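PDB 5UB3: phosphate-binding protein from Xanthomonas axonopodis pv. citri, which probably acts as a periplasmic binding protein that senses a small anionic ligand for a partner diguanylate cyclase, and has been crystallised with chloride bound. Local coordinates for residues P30-R33 with E34-I37; S52-R56 with R57-D61; E225-L228 with R229-L233. All blocks are in the same frame, centred on the assembly; numbering follows the deposited sequence.

Contact 1: residues P30-R33 with E34-I37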
# COMPACT_ATOMS: atom_id res chain seq x y z
N PRO A 30 5.90 25.33 6.60
CA PRO A 30 6.26 26.74 6.36
C PRO A 30 5.98 27.22 4.97
O PRO A 30 5.68 28.41 4.76
CB PRO A 30 7.76 26.76 6.58
CG PRO A 30 8.05 25.57 7.42
CD PRO A 30 6.99 24.55 7.19
N ARG A 31 6.04 26.32 3.99
CA ARG A 31 5.80 26.72 2.61
C ARG A 31 4.34 26.85 2.22
O ARG A 31 4.04 27.15 1.07
CB ARG A 31 6.55 25.77 1.66
CG ARG A 31 8.03 25.98 1.82
CD ARG A 31 8.83 24.75 1.38
NE ARG A 31 10.28 25.04 1.48
CZ ARG A 31 11.04 24.92 2.58
NH1 ARG A 31 10.55 24.51 3.75
NH2 ARG A 31 12.34 25.22 2.49
N MET A 32 3.43 26.70 3.18
CA MET A 32 2.01 26.81 2.92
C MET A 32 1.41 28.00 3.68
O MET A 32 0.20 28.09 3.79
CB MET A 32 1.30 25.56 3.46
CG MET A 32 1.80 24.19 3.01
SD MET A 32 0.89 23.62 1.60
CE MET A 32 -0.82 23.48 2.07
N ARG A 33 2.24 28.89 4.22
CA ARG A 33 1.69 30.00 5.03
C ARG A 33 0.74 30.87 4.29
O ARG A 33 -0.24 31.35 4.85
CB ARG A 33 2.79 30.88 5.60
CG ARG A 33 2.23 31.60 6.81
CD ARG A 33 3.16 32.66 7.33
NE ARG A 33 2.47 33.32 8.42
CZ ARG A 33 2.36 32.82 9.65
NH1 ARG A 33 2.90 31.64 10.00
NH2 ARG A 33 1.70 33.53 10.55
N GLU A 34 1.02 31.05 3.01
CA GLU A 34 0.23 31.92 2.18
C GLU A 34 -1.18 31.33 1.89
O GLU A 34 -2.04 32.06 1.39
CB GLU A 34 1.04 32.35 0.94
CG GLU A 34 0.99 31.43 -0.28
CD GLU A 34 2.17 30.48 -0.49
OE1 GLU A 34 2.41 29.57 0.38
OE2 GLU A 34 2.79 30.64 -1.59
N VAL A 35 -1.45 30.06 2.25
CA VAL A 35 -2.83 29.55 2.16
C VAL A 35 -3.43 29.28 3.52
O VAL A 35 -4.38 28.52 3.66
CB VAL A 35 -2.95 28.31 1.24
CG1 VAL A 35 -2.67 28.68 -0.22
CG2 VAL A 35 -2.02 27.20 1.69
N GLY A 36 -2.90 29.95 4.53
CA GLY A 36 -3.50 29.93 5.83
C GLY A 36 -2.94 28.83 6.73
O GLY A 36 -3.34 28.75 7.87
N ILE A 37 -2.01 28.00 6.26
CA ILE A 37 -1.44 26.93 7.15
C ILE A 37 -0.39 27.53 8.04
O ILE A 37 0.51 28.19 7.56
CB ILE A 37 -0.89 25.76 6.35
CG1 ILE A 37 -2.02 25.09 5.55
CG2 ILE A 37 -0.16 24.77 7.23
CD1 ILE A 37 -3.18 24.52 6.34

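Contact 2: residues S52-R56 with R57-D61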
# COMPACT_ATOMS: atom_id res chain seq x y z
N SER A 52 -10.30 6.45 6.74
CA SER A 52 -11.45 7.01 6.02
C SER A 52 -12.32 7.82 6.95
O SER A 52 -12.75 8.90 6.57
CB SER A 52 -12.25 5.98 5.22
OG SER A 52 -13.48 6.54 4.76
N SER A 53 -12.57 7.32 8.15
CA SER A 53 -13.31 8.11 9.14
C SER A 53 -12.63 9.44 9.50
O SER A 53 -13.29 10.49 9.50
CB SER A 53 -13.54 7.25 10.40
OG SER A 53 -14.32 7.98 11.31
N TYR A 54 -11.33 9.40 9.78
CA TYR A 54 -10.56 10.62 9.99
C TYR A 54 -10.65 11.58 8.84
O TYR A 54 -10.87 12.79 9.04
CB TYR A 54 -9.07 10.35 10.21
CG TYR A 54 -8.68 9.74 11.51
CD1 TYR A 54 -9.48 9.86 12.64
CD2 TYR A 54 -7.48 9.08 11.62
CE1 TYR A 54 -9.09 9.33 13.86
CE2 TYR A 54 -7.09 8.53 12.82
CZ TYR A 54 -7.91 8.67 13.94
OH TYR A 54 -7.54 8.15 15.13
N LEU A 55 -10.43 11.06 7.64
CA LEU A 55 -10.47 11.91 6.45
C LEU A 55 -11.81 12.57 6.31
O LEU A 55 -11.86 13.78 6.20
CB LEU A 55 -10.14 11.09 5.21
CG LEU A 55 -8.63 10.77 5.11
CD1 LEU A 55 -8.49 9.65 4.08
CD2 LEU A 55 -7.82 12.01 4.66
N ARG A 56 -12.87 11.77 6.37
CA ARG A 56 -14.27 12.25 6.24
C ARG A 56 -14.58 13.30 7.32
O ARG A 56 -15.22 14.28 7.06
CB ARG A 56 -15.26 11.10 6.27
CG ARG A 56 -16.71 11.57 6.31
CD ARG A 56 -17.67 10.46 5.99
NE ARG A 56 -17.46 9.35 6.95
CZ ARG A 56 -16.75 8.25 6.72
NH1 ARG A 56 -16.19 8.06 5.55
NH2 ARG A 56 -16.59 7.32 7.70
N ARG A 57 -14.05 13.11 8.52
CA ARG A 57 -14.29 14.08 9.59
C ARG A 57 -13.31 15.25 9.61
O ARG A 57 -13.42 16.10 10.48
CB ARG A 57 -14.31 13.36 10.93
CG ARG A 57 -15.53 12.45 11.08
CD ARG A 57 -15.52 11.84 12.45
NE ARG A 57 -14.60 10.71 12.50
CZ ARG A 57 -13.63 10.54 13.38
NH1 ARG A 57 -13.36 11.47 14.28
NH2 ARG A 57 -12.88 9.45 13.31
N GLY A 58 -12.41 15.34 8.64
CA GLY A 58 -11.42 16.45 8.60
C GLY A 58 -10.31 16.36 9.63
O GLY A 58 -9.69 17.34 9.93
N ARG A 59 -10.02 15.19 10.15
CA ARG A 59 -8.95 15.05 11.14
C ARG A 59 -7.62 14.76 10.49
O ARG A 59 -6.61 14.89 11.15
CB ARG A 59 -9.24 13.91 12.14
CG ARG A 59 -10.62 14.01 12.79
CD ARG A 59 -10.75 15.18 13.72
NE ARG A 59 -12.05 15.07 14.46
CZ ARG A 59 -13.20 15.59 14.03
NH1 ARG A 59 -13.23 16.30 12.90
NH2 ARG A 59 -14.31 15.43 14.71
N VAL A 60 -7.64 14.27 9.27
CA VAL A 60 -6.46 14.12 8.48
C VAL A 60 -6.71 14.79 7.17
O VAL A 60 -7.75 14.64 6.53
CB VAL A 60 -6.16 12.63 8.27
CG1 VAL A 60 -5.09 12.40 7.21
CG2 VAL A 60 -5.74 12.01 9.62
N ASP A 61 -5.68 15.47 6.71
CA ASP A 61 -5.76 16.19 5.45
C ASP A 61 -5.12 15.52 4.28
O ASP A 61 -5.58 15.70 3.17
CB ASP A 61 -5.15 17.53 5.61
CG ASP A 61 -5.90 18.39 6.63
OD1 ASP A 61 -7.10 18.61 6.46
OD2 ASP A 61 -5.25 18.83 7.59

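Contact 3: residues E225-L228 with R229-L233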
# COMPACT_ATOMS: atom_id res chain seq x y z
N GLU A 225 -5.18 22.70 -1.22
CA GLU A 225 -4.92 21.61 -2.12
C GLU A 225 -3.93 22.00 -3.22
O GLU A 225 -2.96 21.31 -3.48
CB GLU A 225 -6.20 21.03 -2.70
CG GLU A 225 -5.89 19.94 -3.70
CD GLU A 225 -7.06 19.11 -4.12
OE1 GLU A 225 -8.08 19.05 -3.46
OE2 GLU A 225 -6.97 18.52 -5.17
N GLN A 226 -4.19 23.14 -3.85
CA GLN A 226 -3.40 23.59 -4.98
C GLN A 226 -1.96 23.89 -4.58
O GLN A 226 -1.00 23.56 -5.30
CB GLN A 226 -4.12 24.80 -5.61
CG GLN A 226 -3.33 25.61 -6.61
CD GLN A 226 -4.19 26.79 -7.10
OE1 GLN A 226 -4.39 27.79 -6.38
NE2 GLN A 226 -4.74 26.65 -8.31
N ARG A 227 -1.81 24.47 -3.39
CA ARG A 227 -0.51 24.89 -2.92
C ARG A 227 0.27 23.68 -2.44
O ARG A 227 1.45 23.58 -2.67
CB ARG A 227 -0.69 25.89 -1.77
CG ARG A 227 0.60 26.34 -1.12
CD ARG A 227 1.47 27.17 -2.08
NE ARG A 227 2.80 27.35 -1.49
CZ ARG A 227 3.93 27.61 -2.17
NH1 ARG A 227 3.92 27.74 -3.51
NH2 ARG A 227 5.08 27.73 -1.50
N LEU A 228 -0.41 22.76 -1.74
CA LEU A 228 0.24 21.49 -1.37
C LEU A 228 0.88 20.80 -2.58
O LEU A 228 2.02 20.34 -2.50
CB LEU A 228 -0.73 20.51 -0.73
CG LEU A 228 -0.15 19.22 -0.13
CD1 LEU A 228 1.01 19.44 0.86
CD2 LEU A 228 -1.28 18.48 0.55
N ARG A 229 0.10 20.71 -3.65
CA ARG A 229 0.52 20.08 -4.89
C ARG A 229 1.76 20.80 -5.39
O ARG A 229 2.75 20.19 -5.71
CB ARG A 229 -0.60 20.14 -5.94
CG ARG A 229 -0.24 19.25 -7.12
CD ARG A 229 -1.21 19.20 -8.26
NE ARG A 229 -2.47 18.58 -7.88
CZ ARG A 229 -3.55 19.26 -7.50
NH1 ARG A 229 -3.49 20.58 -7.39
NH2 ARG A 229 -4.70 18.62 -7.24
N VAL A 230 1.70 22.13 -5.43
CA VAL A 230 2.85 22.91 -5.91
C VAL A 230 4.02 22.61 -5.00
O VAL A 230 5.15 22.29 -5.50
CB VAL A 230 2.50 24.40 -6.03
CG1 VAL A 230 3.75 25.22 -6.34
CG2 VAL A 230 1.47 24.61 -7.13
N VAL A 231 3.79 22.62 -3.69
CA VAL A 231 4.95 22.47 -2.80
C VAL A 231 5.62 21.08 -2.97
O VAL A 231 6.84 20.95 -3.00
CB VAL A 231 4.53 22.69 -1.34
CG1 VAL A 231 5.63 22.26 -0.40
CG2 VAL A 231 4.18 24.14 -1.11
N LEU A 232 4.81 20.03 -3.05
CA LEU A 232 5.36 18.69 -3.22
C LEU A 232 6.10 18.54 -4.56
O LEU A 232 7.23 18.04 -4.61
CB LEU A 232 4.23 17.66 -3.08
CG LEU A 232 3.81 17.58 -1.62
CD1 LEU A 232 2.60 16.67 -1.49
CD2 LEU A 232 4.94 17.16 -0.68
N LEU A 233 5.49 19.06 -5.60
CA LEU A 233 6.11 19.04 -6.89
C LEU A 233 7.47 19.73 -6.87
O LEU A 233 8.40 19.24 -7.49
CB LEU A 233 5.21 19.70 -7.90
CG LEU A 233 4.14 18.84 -8.53
CD1 LEU A 233 3.22 19.75 -9.32
CD2 LEU A 233 4.74 17.75 -9.45

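Contact 1: residues P30-R33 with E34-I37
Met32 and Ile37 lie side by side and point the same way, with Met32 CB 3.6 Å from Ile37 CB. Beyond CB the methionine chain bends at chi2 and again at chi3, and its terminal CE settles between Val35 CG2, at 3.9 Å, and Ile37 CG1, at 4.0 Å. The methionine and valine side chains cross at a slant.

The backbone here turns on one carbonyl. Met32 O takes the N-H of Val35 at 3.0 Å and a longer, weak bond from Ile37 N at 3.3 Å. Gly36 N closes a second tight turn on Arg33 O, also at 3.0 Å. Gly36 has a positive phi of 92°, which glycine reaches easily. With the weak bond from Ile37 N, this follows the bond pattern of a Schellman motif, though in a loop and not at the end of a long helix. Arg33 CA adds a CA-H...O contact to Ile37 O. The two overlapping turns form part of the link from helix 14-28 to strand 39-42, at the edge of a periplasmic binding protein lobe.

Glu34 curls back over the turn: CG sits between the backbone N and the carbonyl carbon (chi1 87°), and the chain bends again at chi2. OE1 thereby comes to 3.0 Å from Arg31 O. Both oxygens are acceptors and do not bond each other; Arg227 of helix 222-235 serves both, NE in a salt bridge to Glu34 OE1 and NH2 in a hydrogen bond to Arg31 O. Arg31 itself turns its guanidinium the other way, onto the carbonyl and ring of Tyr27.

Contact 2: residues S52-R56 with R57-D61
Arg57 folds back along the last turn of helix 48-56 and takes hold of Ser53, four residues earlier. Its CB and CG both lie 3.4 Å from Ser53 O, the carbonyl that also receives the Arg57 N-H. A bend about the CG-CD bond swings the guanidinium toward the serine. NE then meets Ser53 OG at 3.0 Å and NH2 meets the same oxygen at 2.9 Å, OG lying only 6° out of the guanidinium plane. This is a side-on grip on one hydroxyl oxygen. Ser53 presents OG for it by setting it anti to its own backbone N (chi1 -176°). NH2 also comes within 3.5 Å of Tyr54 CD1, reaching the ring obliquely with the two planes 58° apart, while Tyr54 CA lies over one guanidinium face.

The helix ends in a Schellman motif at Gly58, whose phi is positive. Arg59 N bonds to Tyr54 O at 2.8 Å, and Gly58 N bonds to Leu55 O at 2.9 Å. Past the glycine the chain brings Val60 back against the last helical turn: its CG2 packs on Tyr54 CB and its CG1 on Leu55 CD2, each pair 3.8 Å apart. Val60 O is buried beside Leu55 CD2 and has no polar partner in the model. Asp61, just before strand 62-66, has OD1 in a salt bridge with Arg217 NE and OD2 in a hydrogen bond with Val6 N.

With NE and NH2 of Arg57 both donating, Ser53 OG must accept twice, and this shared oxygen fixes the rotation of the guanidinium.

Contact 3: residues E225-L228 with R229-L233
The guanidinium of Arg227 has Val231 CG2 over one face, 3.3 Å above the plane and offset toward the rim, while Val230 CG1 approaches NH1 obliquely at 3.8 Å. Val231 CG2 is nearest to NE, at 3.5 Å. A bend at chi2 (67°) takes the chain, which leaves anti to the backbone N, along the helix toward these two valines. The second flat group, that of Arg229, meets Glu225 OE2 at its edge, near its plane: NH2 stands 3.1 Å from that oxygen in a salt bridge whose hydrogen bond is weak, the N-H...O angle being 125°. Carboxylate and guanidinium are turned 50° from each other, although the two side chains run alongside and point the same way.

Within helix 222-235, Arg227 with Val231 and Glu225 with Arg229 are i to i+4 pairs, Arg227 with Val230 an i to i+3 pair. The backbone ladder is regular alpha-helix, with Arg229 N, Val230 N, Val231 N and Leu232 N bonding to the carbonyls of Glu225, Gln226, Arg227 and Leu228; the bond from Val231 N to Arg227 O is 2.7 Å long. Another i to i+4 pair belongs to the buried side. Leu228 and Leu232 lie side by side, their CD1 atoms 4.0 Å apart, and both reach Val28 of helix 14-28.

Outside the helix, the polar ends have further partners. Glu225 OE1 bonds to His80 and Arg229 NE to Leu82 O, tying this flank to strand 79-87, whereas the polar end of Arg227 is spent on Arg31 and Glu34 in the loop after helix 14-28.

Contacts 1 and 3 are directly joined, their centres 11 Å apart. Arg227 NH2 lies 2.8 Å from Arg31 O, a probable hydrogen bond, and Arg227 NE forms a salt bridge with Glu34 OE1 at 2.9 Å; Met32 SD also packs against Leu228 N. The loop at 30-37 is thus fastened to the sequence-distant helix 222-235. Contact 2 stands apart: its centre is about 20 Å from contact 1 and about 19 Å from contact 3, with nearest atoms about 6 Å away in each case. Contact 1 lies between helix 14-28 and strand 39-42; contact 2 spans the end of helix 48-56 and the loop to strand 62-66. Both strands pair in parallel with strand 4-8.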